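Local coordinates for protein perosamine synthetase (Caulobacter crescentus, PDB 3BN1) that catalyses the pyridoxal phosphate-dependent transfer of an amino group from L-glutamate to GDP-4-keto-6-deoxy-D-mannose, giving GDP-perosamine for O-antigen synthesis, at residues A[297-301]-A[369-373]; A[311-315]-A[362-366]; A[272-277]-A[290-295]; A[321-325]-A[337-341]; A[302-306]-A[344-348]. All coordinates share one frame; numbering follows the deposited sequence.

Contact 1 (A[297-301]-A[369-373]). With NA (sodium ion), chain F.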
# COMPACT_ATOMS: atom_id res chain seq x y z
N GLY A 297 -21.13 -32.82 19.33
CA GLY A 297 -22.26 -33.72 19.18
C GLY A 297 -23.00 -33.51 17.91
O GLY A 297 -23.80 -34.34 17.54
N LEU A 298 -22.80 -32.37 17.25
CA LEU A 298 -23.57 -32.14 16.02
C LEU A 298 -23.29 -33.18 14.96
O LEU A 298 -22.25 -33.83 15.04
CB LEU A 298 -23.31 -30.73 15.47
CG LEU A 298 -23.76 -29.68 16.51
CD1 LEU A 298 -23.35 -28.37 15.89
CD2 LEU A 298 -25.25 -29.60 16.73
N SER A 299 -24.20 -33.36 13.99
CA SER A 299 -23.99 -34.31 12.86
C SER A 299 -23.52 -33.45 11.67
O SER A 299 -22.68 -33.83 10.85
CB SER A 299 -25.31 -35.03 12.46
OG SER A 299 -26.24 -34.12 11.85
N THR A 300 -24.06 -32.24 11.60
CA THR A 300 -23.67 -31.26 10.59
C THR A 300 -22.21 -30.81 10.68
O THR A 300 -21.55 -30.98 11.69
CB THR A 300 -24.62 -30.05 10.64
OG1 THR A 300 -24.53 -29.35 9.39
CG2 THR A 300 -24.36 -29.08 11.87
N THR A 301 -21.67 -30.30 9.57
CA THR A 301 -20.29 -29.78 9.59
C THR A 301 -20.24 -28.23 9.68
O THR A 301 -21.18 -27.54 9.30
CB THR A 301 -19.55 -30.15 8.30
OG1 THR A 301 -20.01 -29.30 7.23
CG2 THR A 301 -19.64 -31.67 8.01
N ASP A 369 -30.65 -22.27 15.59
CA ASP A 369 -31.49 -23.30 16.14
C ASP A 369 -31.93 -24.29 15.00
O ASP A 369 -31.91 -25.55 15.13
CB ASP A 369 -32.71 -22.69 16.85
CG ASP A 369 -33.71 -23.76 17.30
OD1 ASP A 369 -33.28 -24.73 17.96
OD2 ASP A 369 -34.89 -23.68 16.90
N GLN A 370 -32.28 -23.71 13.87
CA GLN A 370 -32.67 -24.48 12.68
C GLN A 370 -31.55 -25.32 12.04
O GLN A 370 -31.77 -26.45 11.70
CB GLN A 370 -33.28 -23.56 11.64
CG GLN A 370 -33.45 -24.18 10.27
CD GLN A 370 -34.54 -23.48 9.49
OE1 GLN A 370 -35.05 -22.44 9.94
NE2 GLN A 370 -34.91 -24.03 8.33
N VAL A 371 -30.36 -24.75 11.85
CA VAL A 371 -29.24 -25.42 11.20
C VAL A 371 -28.25 -26.25 12.00
O VAL A 371 -27.43 -26.95 11.43
CB VAL A 371 -28.49 -24.46 10.20
CG1 VAL A 371 -29.55 -23.70 9.38
CG2 VAL A 371 -27.56 -23.44 10.97
N LEU A 372 -28.27 -26.15 13.33
CA LEU A 372 -27.30 -26.90 14.12
C LEU A 372 -27.92 -28.26 14.37
O LEU A 372 -28.58 -28.48 15.40
CB LEU A 372 -27.01 -26.20 15.47
CG LEU A 372 -26.29 -24.85 15.31
CD1 LEU A 372 -25.89 -24.14 16.62
CD2 LEU A 372 -25.09 -25.12 14.40
N VAL A 373 -27.74 -29.17 13.42
CA VAL A 373 -28.32 -30.49 13.55
C VAL A 373 -27.23 -31.58 13.56
O VAL A 373 -27.56 -32.79 13.63
CB VAL A 373 -29.37 -30.75 12.46
CG1 VAL A 373 -30.46 -29.73 12.56
CG2 VAL A 373 -28.69 -30.61 11.09
OXT VAL A 373 -26.02 -31.26 13.49
NA NA F . -19.78 -33.73 15.18
O HOH W 1 -26.09 -27.32 9.17
O HOH W 2 -19.70 -32.94 12.47
O HOH W 3 -20.50 -36.12 15.23
O HOH W 4 -19.48 -31.14 15.77

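Contact 2 (A[311-315]-A[362-366])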
# COMPACT_ATOMS: atom_id res chain seq x y z
N ALA A 311 -28.16 -19.39 3.06
CA ALA A 311 -29.43 -19.64 2.36
C ALA A 311 -30.54 -18.96 3.17
O ALA A 311 -31.54 -18.53 2.64
CB ALA A 311 -29.71 -21.17 2.28
N LEU A 312 -30.33 -18.84 4.48
CA LEU A 312 -31.28 -18.17 5.36
C LEU A 312 -30.99 -16.69 5.40
O LEU A 312 -31.60 -15.99 6.19
CB LEU A 312 -31.32 -18.77 6.78
CG LEU A 312 -32.03 -20.15 6.84
CD1 LEU A 312 -31.58 -21.10 7.96
CD2 LEU A 312 -33.58 -19.99 6.77
N GLY A 313 -30.08 -16.20 4.54
CA GLY A 313 -29.77 -14.77 4.50
C GLY A 313 -28.89 -14.18 5.59
O GLY A 313 -28.92 -12.96 5.86
N ILE A 314 -28.07 -15.06 6.16
CA ILE A 314 -27.16 -14.71 7.24
C ILE A 314 -25.72 -15.03 6.92
O ILE A 314 -25.33 -16.20 6.69
CB ILE A 314 -27.54 -15.39 8.55
CG1 ILE A 314 -28.76 -14.68 9.12
CG2 ILE A 314 -26.43 -15.30 9.59
CD1 ILE A 314 -29.73 -15.65 9.60
N GLU A 315 -24.91 -13.98 6.96
CA GLU A 315 -23.47 -14.14 6.74
C GLU A 315 -22.73 -14.63 8.00
O GLU A 315 -23.00 -14.19 9.11
CB GLU A 315 -22.86 -12.80 6.34
CG GLU A 315 -21.43 -13.01 5.86
CD GLU A 315 -20.80 -11.80 5.24
OE1 GLU A 315 -21.32 -10.68 5.48
OE2 GLU A 315 -19.78 -12.00 4.54
N ASP A 362 -31.95 -11.91 17.19
CA ASP A 362 -32.92 -12.97 17.37
C ASP A 362 -32.94 -13.94 16.15
O ASP A 362 -33.00 -15.18 16.27
CB ASP A 362 -34.29 -12.29 17.48
CG ASP A 362 -34.56 -11.76 18.88
OD1 ASP A 362 -33.90 -12.25 19.82
OD2 ASP A 362 -35.43 -10.87 19.04
N ARG A 363 -32.88 -13.33 14.98
CA ARG A 363 -32.91 -14.01 13.68
C ARG A 363 -31.72 -14.94 13.51
O ARG A 363 -31.87 -16.10 13.14
CB ARG A 363 -32.87 -12.94 12.59
CG ARG A 363 -33.08 -13.52 11.22
CD ARG A 363 -33.47 -12.46 10.17
NE ARG A 363 -33.15 -12.95 8.83
CZ ARG A 363 -32.66 -12.22 7.83
NH1 ARG A 363 -32.46 -10.91 7.96
NH2 ARG A 363 -32.44 -12.81 6.67
N VAL A 364 -30.53 -14.48 13.85
CA VAL A 364 -29.35 -15.33 13.75
C VAL A 364 -29.54 -16.54 14.68
O VAL A 364 -29.25 -17.69 14.37
CB VAL A 364 -28.16 -14.49 14.29
CG1 VAL A 364 -26.86 -15.32 14.40
CG2 VAL A 364 -27.91 -13.38 13.36
N ILE A 365 -30.00 -16.28 15.89
CA ILE A 365 -30.13 -17.40 16.78
C ILE A 365 -31.18 -18.43 16.34
O ILE A 365 -31.01 -19.63 16.56
CB ILE A 365 -30.41 -16.95 18.20
CG1 ILE A 365 -29.07 -16.48 18.79
CG2 ILE A 365 -31.06 -18.14 19.00
CD1 ILE A 365 -29.20 -15.36 19.76
N ALA A 366 -32.28 -17.95 15.77
CA ALA A 366 -33.32 -18.83 15.35
C ALA A 366 -32.80 -19.69 14.20
O ALA A 366 -33.09 -20.90 14.15
CB ALA A 366 -34.52 -18.03 14.90
O HOH W 5 -33.48 -15.63 8.48

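Contact 3 (A[272-277]-A[290-295])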
# COMPACT_ATOMS: atom_id res chain seq x y z
N ASN A 272 -26.26 -26.97 24.38
CA ASN A 272 -24.89 -27.39 24.17
C ASN A 272 -24.46 -27.44 22.70
O ASN A 272 -23.34 -27.88 22.38
CB ASN A 272 -24.59 -28.73 24.90
CG ASN A 272 -25.09 -29.95 24.11
OD1 ASN A 272 -25.85 -29.81 23.14
ND2 ASN A 272 -24.68 -31.15 24.53
N ARG A 273 -25.34 -26.97 21.81
CA ARG A 273 -24.99 -27.02 20.40
C ARG A 273 -23.89 -26.11 19.88
O ARG A 273 -23.29 -26.34 18.80
CB ARG A 273 -26.22 -27.01 19.57
CG ARG A 273 -27.02 -28.30 19.82
CD ARG A 273 -28.29 -28.29 18.94
NE ARG A 273 -29.27 -27.27 19.34
CZ ARG A 273 -30.18 -26.70 18.55
NH1 ARG A 273 -30.99 -25.79 19.09
NH2 ARG A 273 -30.30 -27.00 17.24
N VAL A 274 -23.60 -25.10 20.70
CA VAL A 274 -22.45 -24.23 20.49
C VAL A 274 -21.72 -24.05 21.80
O VAL A 274 -22.30 -24.21 22.87
CB VAL A 274 -22.87 -22.83 20.10
CG1 VAL A 274 -23.47 -22.88 18.74
CG2 VAL A 274 -23.84 -22.27 21.17
N THR A 275 -20.48 -23.60 21.71
CA THR A 275 -19.70 -23.27 22.89
C THR A 275 -19.41 -21.79 22.75
O THR A 275 -18.76 -21.35 21.79
CB THR A 275 -18.37 -23.95 22.90
OG1 THR A 275 -18.59 -25.33 23.19
CG2 THR A 275 -17.55 -23.34 23.98
N LYS A 276 -19.97 -21.01 23.67
CA LYS A 276 -19.80 -19.54 23.55
C LYS A 276 -18.35 -19.08 23.75
O LYS A 276 -17.62 -19.72 24.51
CB LYS A 276 -20.66 -18.83 24.60
CG LYS A 276 -20.13 -19.11 26.01
CD LYS A 276 -21.04 -18.45 27.06
CE LYS A 276 -22.49 -18.95 26.95
NZ LYS A 276 -23.27 -18.54 25.73
N PRO A 277 -17.96 -17.96 23.13
CA PRO A 277 -16.59 -17.50 23.29
C PRO A 277 -16.19 -17.26 24.75
O PRO A 277 -16.84 -16.52 25.45
CB PRO A 277 -16.57 -16.18 22.52
CG PRO A 277 -17.96 -15.63 22.57
CD PRO A 277 -18.79 -16.95 22.45
N TYR A 290 -18.04 -12.26 17.24
CA TYR A 290 -18.56 -13.20 18.25
C TYR A 290 -18.38 -14.64 17.72
O TYR A 290 -18.98 -15.01 16.70
CB TYR A 290 -20.01 -12.86 18.59
CG TYR A 290 -20.54 -13.62 19.74
CD1 TYR A 290 -21.05 -14.95 19.56
CD2 TYR A 290 -20.54 -13.05 21.03
CE1 TYR A 290 -21.58 -15.68 20.65
CE2 TYR A 290 -21.08 -13.77 22.12
CZ TYR A 290 -21.56 -15.07 21.93
OH TYR A 290 -22.05 -15.72 23.06
N THR A 291 -17.42 -15.37 18.32
CA THR A 291 -16.97 -16.66 17.80
C THR A 291 -17.35 -17.86 18.67
O THR A 291 -16.97 -17.93 19.83
CB THR A 291 -15.40 -16.61 17.50
OG1 THR A 291 -15.06 -15.53 16.61
CG2 THR A 291 -14.83 -17.92 16.88
N VAL A 292 -18.14 -18.79 18.13
CA VAL A 292 -18.49 -20.00 18.88
C VAL A 292 -17.73 -21.17 18.25
O VAL A 292 -17.21 -21.05 17.13
CB VAL A 292 -20.00 -20.40 18.77
CG1 VAL A 292 -20.96 -19.45 19.46
CG2 VAL A 292 -20.45 -20.65 17.35
N ARG A 293 -17.71 -22.30 18.96
CA ARG A 293 -17.15 -23.54 18.43
C ARG A 293 -18.35 -24.45 18.53
O ARG A 293 -19.09 -24.50 19.54
CB ARG A 293 -15.92 -24.11 19.17
CG ARG A 293 -14.81 -23.06 19.23
CD ARG A 293 -13.57 -23.53 19.99
NE ARG A 293 -13.10 -24.79 19.45
CZ ARG A 293 -12.11 -25.54 19.94
NH1 ARG A 293 -11.43 -25.15 21.00
NH2 ARG A 293 -11.82 -26.71 19.36
N LEU A 294 -18.61 -25.05 17.38
CA LEU A 294 -19.73 -25.94 17.25
C LEU A 294 -19.54 -27.09 18.19
O LEU A 294 -18.41 -27.55 18.44
CB LEU A 294 -19.88 -26.42 15.81
CG LEU A 294 -20.17 -25.28 14.84
CD1 LEU A 294 -20.98 -25.89 13.75
CD2 LEU A 294 -20.89 -24.07 15.46
N GLY A 295 -20.69 -27.58 18.65
CA GLY A 295 -20.76 -28.69 19.58
C GLY A 295 -20.27 -29.93 18.86
O GLY A 295 -20.55 -30.15 17.67
O HOH W 6 -16.04 -20.38 21.44
O HOH W 7 -17.44 -26.84 21.21

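Contact 4 (A[321-325]-A[337-341])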
# COMPACT_ATOMS: atom_id res chain seq x y z
N HIS A 321 -8.18 -20.51 8.71
CA HIS A 321 -7.55 -21.83 8.55
C HIS A 321 -6.18 -21.69 9.09
O HIS A 321 -5.50 -20.73 8.74
CB HIS A 321 -7.40 -22.24 7.06
CG HIS A 321 -8.69 -22.33 6.33
ND1 HIS A 321 -9.85 -22.81 6.92
CD2 HIS A 321 -9.04 -21.95 5.07
CE1 HIS A 321 -10.85 -22.71 6.06
NE2 HIS A 321 -10.38 -22.22 4.93
N PRO A 322 -5.73 -22.68 9.87
CA PRO A 322 -4.38 -22.61 10.39
C PRO A 322 -3.39 -22.49 9.20
O PRO A 322 -3.55 -23.14 8.17
CB PRO A 322 -4.24 -23.96 11.12
CG PRO A 322 -5.60 -24.26 11.64
CD PRO A 322 -6.52 -23.76 10.52
N MET A 323 -2.34 -21.71 9.38
CA MET A 323 -1.38 -21.52 8.29
C MET A 323 -0.85 -22.83 7.74
O MET A 323 -0.60 -22.99 6.55
CB MET A 323 -0.09 -20.87 8.84
CG MET A 323 -0.33 -19.48 9.43
SD MET A 323 -0.83 -18.21 8.25
CE MET A 323 -2.73 -18.68 8.03
N HIS A 324 -0.46 -23.67 8.68
CA HIS A 324 0.24 -24.90 8.31
C HIS A 324 -0.64 -25.82 7.48
O HIS A 324 -0.20 -26.89 7.06
CB HIS A 324 0.89 -25.59 9.60
CG HIS A 324 -0.10 -26.25 10.52
ND1 HIS A 324 -1.01 -25.52 11.26
CD2 HIS A 324 -0.41 -27.56 10.74
CE1 HIS A 324 -1.81 -26.34 11.92
NE2 HIS A 324 -1.47 -27.59 11.62
N ILE A 325 -1.91 -25.47 7.30
CA ILE A 325 -2.73 -26.41 6.53
C ILE A 325 -2.96 -25.80 5.17
O ILE A 325 -3.65 -26.39 4.37
CB ILE A 325 -4.09 -26.86 7.14
CG1 ILE A 325 -5.10 -25.72 7.12
CG2 ILE A 325 -3.93 -27.30 8.55
CD1 ILE A 325 -6.59 -26.16 7.47
N LEU A 337 0.46 -28.47 16.84
CA LEU A 337 -0.49 -27.41 16.38
C LEU A 337 -1.94 -27.94 16.41
O LEU A 337 -2.85 -27.46 15.71
CB LEU A 337 -0.13 -26.87 14.99
CG LEU A 337 1.27 -26.24 14.97
CD1 LEU A 337 1.67 -26.06 13.53
CD2 LEU A 337 1.40 -24.89 15.83
N LYS A 338 -2.15 -28.91 17.28
CA LYS A 338 -3.44 -29.56 17.35
C LYS A 338 -4.61 -28.67 17.77
O LYS A 338 -5.72 -28.87 17.30
CB LYS A 338 -3.32 -30.87 18.15
CG LYS A 338 -2.39 -31.89 17.45
CD LYS A 338 -1.94 -33.12 18.29
CE LYS A 338 -2.62 -34.44 17.88
NZ LYS A 338 -3.24 -34.38 16.51
N ILE A 339 -4.39 -27.71 18.67
CA ILE A 339 -5.50 -26.87 19.10
C ILE A 339 -5.91 -25.99 17.94
O ILE A 339 -7.10 -25.91 17.62
CB ILE A 339 -5.26 -25.99 20.35
CG1 ILE A 339 -4.83 -26.78 21.59
CG2 ILE A 339 -6.58 -25.29 20.71
CD1 ILE A 339 -5.78 -27.97 21.90
N ALA A 340 -4.93 -25.40 17.25
CA ALA A 340 -5.25 -24.54 16.10
C ALA A 340 -6.09 -25.33 15.04
O ALA A 340 -7.04 -24.82 14.45
CB ALA A 340 -3.92 -24.05 15.46
N GLU A 341 -5.71 -26.58 14.78
CA GLU A 341 -6.45 -27.41 13.81
C GLU A 341 -7.89 -27.63 14.23
O GLU A 341 -8.81 -27.50 13.39
CB GLU A 341 -5.78 -28.77 13.65
CG GLU A 341 -4.45 -28.70 12.88
CD GLU A 341 -3.59 -29.92 13.11
OE1 GLU A 341 -4.10 -30.95 13.62
OE2 GLU A 341 -2.39 -29.81 12.86

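Contact 5 (A[302-306]-A[344-348])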
# COMPACT_ATOMS: atom_id res chain seq x y z
N ARG A 302 -19.15 -27.65 10.14
CA ARG A 302 -19.08 -26.17 10.21
C ARG A 302 -19.29 -25.53 8.81
O ARG A 302 -19.99 -24.49 8.65
CB ARG A 302 -17.76 -25.79 10.92
CG ARG A 302 -17.55 -24.36 11.38
CD ARG A 302 -17.23 -23.32 10.28
NE ARG A 302 -16.28 -23.80 9.28
CZ ARG A 302 -14.98 -23.96 9.49
NH1 ARG A 302 -14.22 -24.38 8.48
NH2 ARG A 302 -14.42 -23.60 10.65
N ASP A 303 -18.69 -26.10 7.76
CA ASP A 303 -18.89 -25.47 6.47
C ASP A 303 -20.33 -25.54 6.00
O ASP A 303 -20.83 -24.60 5.36
CB ASP A 303 -17.92 -26.00 5.39
CG ASP A 303 -16.48 -25.67 5.74
OD1 ASP A 303 -16.24 -24.85 6.65
OD2 ASP A 303 -15.56 -26.25 5.15
N GLN A 304 -21.00 -26.62 6.39
CA GLN A 304 -22.41 -26.78 6.00
C GLN A 304 -23.31 -25.75 6.72
O GLN A 304 -24.20 -25.19 6.14
CB GLN A 304 -22.89 -28.20 6.29
CG GLN A 304 -24.24 -28.51 5.64
CD GLN A 304 -24.21 -28.28 4.10
OE1 GLN A 304 -23.38 -28.85 3.43
NE2 GLN A 304 -25.10 -27.42 3.58
N VAL A 305 -23.09 -25.50 8.01
CA VAL A 305 -23.82 -24.50 8.78
C VAL A 305 -23.66 -23.14 8.13
O VAL A 305 -24.64 -22.43 7.97
CB VAL A 305 -23.18 -24.38 10.22
CG1 VAL A 305 -23.64 -23.09 10.93
CG2 VAL A 305 -23.49 -25.67 11.03
N ILE A 306 -22.45 -22.81 7.66
CA ILE A 306 -22.23 -21.50 7.02
C ILE A 306 -23.09 -21.47 5.76
O ILE A 306 -23.80 -20.51 5.48
CB ILE A 306 -20.73 -21.25 6.62
CG1 ILE A 306 -19.88 -20.87 7.85
CG2 ILE A 306 -20.64 -20.08 5.69
CD1 ILE A 306 -18.37 -21.20 7.71
N GLY A 344 -9.90 -24.45 13.93
CA GLY A 344 -10.16 -24.21 12.52
C GLY A 344 -11.31 -25.06 12.01
O GLY A 344 -12.06 -24.66 11.10
N VAL A 345 -11.40 -26.28 12.52
CA VAL A 345 -12.46 -27.20 12.14
C VAL A 345 -13.85 -26.78 12.63
O VAL A 345 -14.83 -26.70 11.87
CB VAL A 345 -12.13 -28.59 12.72
CG1 VAL A 345 -13.36 -29.52 12.68
CG2 VAL A 345 -10.97 -29.17 11.95
N ASP A 346 -13.93 -26.47 13.92
CA ASP A 346 -15.23 -26.19 14.52
C ASP A 346 -15.60 -24.70 14.76
O ASP A 346 -16.71 -24.40 15.21
CB ASP A 346 -15.43 -27.11 15.77
CG ASP A 346 -14.63 -26.66 16.99
OD1 ASP A 346 -14.17 -25.50 17.02
OD2 ASP A 346 -14.45 -27.46 17.94
N GLY A 347 -14.68 -23.79 14.46
CA GLY A 347 -14.84 -22.38 14.76
C GLY A 347 -15.76 -21.63 13.82
O GLY A 347 -15.64 -21.78 12.61
N LEU A 348 -16.68 -20.84 14.36
CA LEU A 348 -17.59 -20.07 13.50
C LEU A 348 -17.72 -18.63 13.94
O LEU A 348 -18.17 -18.37 15.04
CB LEU A 348 -19.00 -20.68 13.55
CG LEU A 348 -20.09 -19.94 12.72
CD1 LEU A 348 -19.75 -20.03 11.20
CD2 LEU A 348 -21.51 -20.54 13.01

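Contact 1 (A[297-301]-A[369-373])
The side chain of S299 reaches over the terminal carboxylate of V373, its OG 2.6 Å from V373 O. That hydroxyl approaches from above the carboxylate plane rather than within it, and chi1 of 69°, which sets OG between the backbone N and the carbonyl carbon, swings it onto the oxygen. V373 OXT is gripped by two consecutive amides: S299 N at 2.8 Å and T300 N at 2.9 Å, the latter almost straight at 172°. S299 N also makes a weak, longer bond to V373 O. Three donors thus gather round the negative charge of the chain end, and serine suits its place because its short hydroxyl adds a donor beside its own amide. The loop 297-301 links strand 290-294 to helix 302-311, while V373 follows the final helix, 358-371, through an inverse gamma turn centred on L372; the contact joins the chain end to the loop before helix 302-311, both within the C-terminal domain. L298 packs alongside the carboxylate, its CB and CD2 nearest OXT, and its CD1 meets L372 CD2 at 4.0 Å as the two leucines cross. T300 divides its branches: CG2 packs against OXT, whereas OG1 gives its proton to a water that in turn donates to V371 O. L298 O binds a sodium ion at 2.5 Å, together with E296 O and three waters.

Contact 2 (A[311-315]-A[362-366])
A Schellman motif closes helix 302-311, with G313 as its C-prime residue, and the loop leaving it meets the side of helix 358-371. L312 O, set at this turn, receives a weak bond from R363 NH2 at 3.3 Å, bent to 144°, near the plane of the guanidinium. A water strengthens the link: it accepts from R363 NE at 2.7 Å, in the guanidinium plane, and donates to the same L312 O at 3.0 Å. Arginine suits the place because its chain, extended from CG to NE with CG anti to the backbone N (chi1 -173°), spans the gap between helix and loop; its NH1 reaches on to P7 O of the N-terminal segment. G313 takes the positive phi (77°) of the C-prime position, and its O lies 3.6 Å from R363 NH2. Beside the polar bridge, I314 sends CD1 toward the helix backbone, 4.2 Å from V364 CA, and its CG2 touches V364 CG2 at 4.5 Å. I314 and V364, both buried, suit the apolar side of the contact. L312 and I314 also lie on A367 further along helix 358-371, V364 rests on Y263 of helix 249-266, and the backbone of 313-315 pairs with I9, leading into strand 317-318.

Contact 3 (A[272-277]-A[290-295])
The ring of P277 sits as a bump on one face of the Y290 ring, P277 CG 3.8 Å from the ring centroid and 17° off its normal, a CH-pi contact displaced toward the rim. The two side chains cross at about a right angle, and P277 CD comes to 3.4 Å from Y290 CZ. Y290 CG is anti to the backbone N (chi1 -171°), which turns the ring so that one face meets P277; its OH bonds to E264. Proline suits the spot because CG and CD can rest on the tyrosine face; its N, lacking a hydrogen, makes no bond to T291 O, and the strand pairing ends before it. Next along, V292 fills the hollow beside V274: V292 CG1 lies 3.9 Å from V274 CB, the branched side chains meeting at a slant. On the other face, T275 and R293 stand together. Between these antiparallel strands, T275 N bonds to R293 O at 2.7 Å and R293 N returns to T275 O at 3.2 Å, while G295 N reaches R273 O at 2.9 Å. G295, without a side chain, passes close to the carbonyls of N272 and R273. Strand 274-275 edges a four-stranded antiparallel sheet; 290-294 lies inside it against 347-350, with Y290 stacked on Y263 of helix 249-266.

Contact 4 (A[321-325]-A[337-341])
The imidazole of H324 stands with one face to L337 and one edge to E341, so the N-cap L337 and E341 of the first turn of helix 338-346 meet it in different ways. A chi1 of 73° puts H324 CG between the backbone N and the carbonyl carbon, directing the ring at that helix. L337 CD1 lies over the centre of the ring, 3.5 Å from the centroid and 14° off the normal, a CH-pi contact; its CB comes equally close to CE1, and the two side chains run past each other in opposite directions. A leucine is well shaped for this, since a methyl at the end of a branch can settle squarely on a flat ring. I325 CG2 rests on the opposite face, nearer the rim. H324 NE2 donates to E341 OE2 at 2.7 Å in a nearly straight bond of 167°, the oxygen lying close to the ring plane and using its anti lone pair. E341 gets there by extending its chain beyond CG, which suits a residue whose backbone is a full turn beyond L337. At the other ring nitrogen, ND1 is hydrogen-bonded to S85 OG, so both nitrogens are engaged and the ring's rotation is fixed. Beside this group, P322 presses CG against A340 O at 3.2 Å and stands 4.2 Å from A340 CB, a small residue that lets the proline ring approach the helix. D106 receives the amides of I339 and A340 in the first turn of helix 338-346, while H324 also packs on L104 of strand 101-105 in the seven-stranded sheet.

Contact 5 (A[302-306]-A[344-348])
Hydrogen bonds dominate, and one nitrogen carries those that span the two segments. R302 NH2 gives one proton to G344 O at 2.6 Å and the other to G347 O at 2.9 Å, both N-H...O angles being near 155°. The two acceptors are used differently: G347 O is met in its carbonyl plane on a lone pair, whereas NH2 stands above the plane of G344 O. These carbonyls belong to the end of helix 338-346 and the start of strand 347-350, where the backbone is leaving helical geometry, and an arginine is apt because a single planar group can serve both. V345 O lies over one face of the guanidinium, adding contact without a bond. Charge pairing holds the group from behind: D303 OD1 takes both R302 NE and NH1, each at 2.8 Å, side-on and almost in the guanidinium plane. The bends at chi2 and chi3 (-75° and -42°) curl the arginine back to reach its own neighbour while NH2 still faces the helix end. This fixes the rotation of the guanidinium; the carboxylate probably balances its charge, while the two carbonyls satisfy NH2. Apolar packing forms the third element. L348 spreads its methyls between two residues of helix 302-311: CD1 presses on I306 CG1 at 3.5 Å, tighter than ordinary van der Waals contact, and CD2 meets V305 CG1 at 3.9 Å. Branched aliphatics fill this side, where V305 also packs on L294. Besides this chain's arginine link, the whole is a helix laid on an antiparallel sheet, consistent with the alpha/beta small domain of fold-type I aminotransferases.

In the fold
Contacts 1, 3 and 5 form one cluster in the C-terminal domain, their centres 10 to 12 Å apart. R273 of contact 3 ties to contact 1 through D369 and L372 O, with R273 NH1 2.8 Å from D369 OD1, and R293 NE reaches D346 OD1 of contact 5 at 2.7 Å. V305 of contact 5 also packs against T300, V371 and L372. Contact 2 joins contact 1 along helix 358-371, L312 touching V371. Contact 4 shares helix 338-346 with contact 5, 14 Å between centres. The active site is set apart: the bound 2-oxoglutarate lies about 10 Å from the T291 side chain and about 14 Å from that of P322.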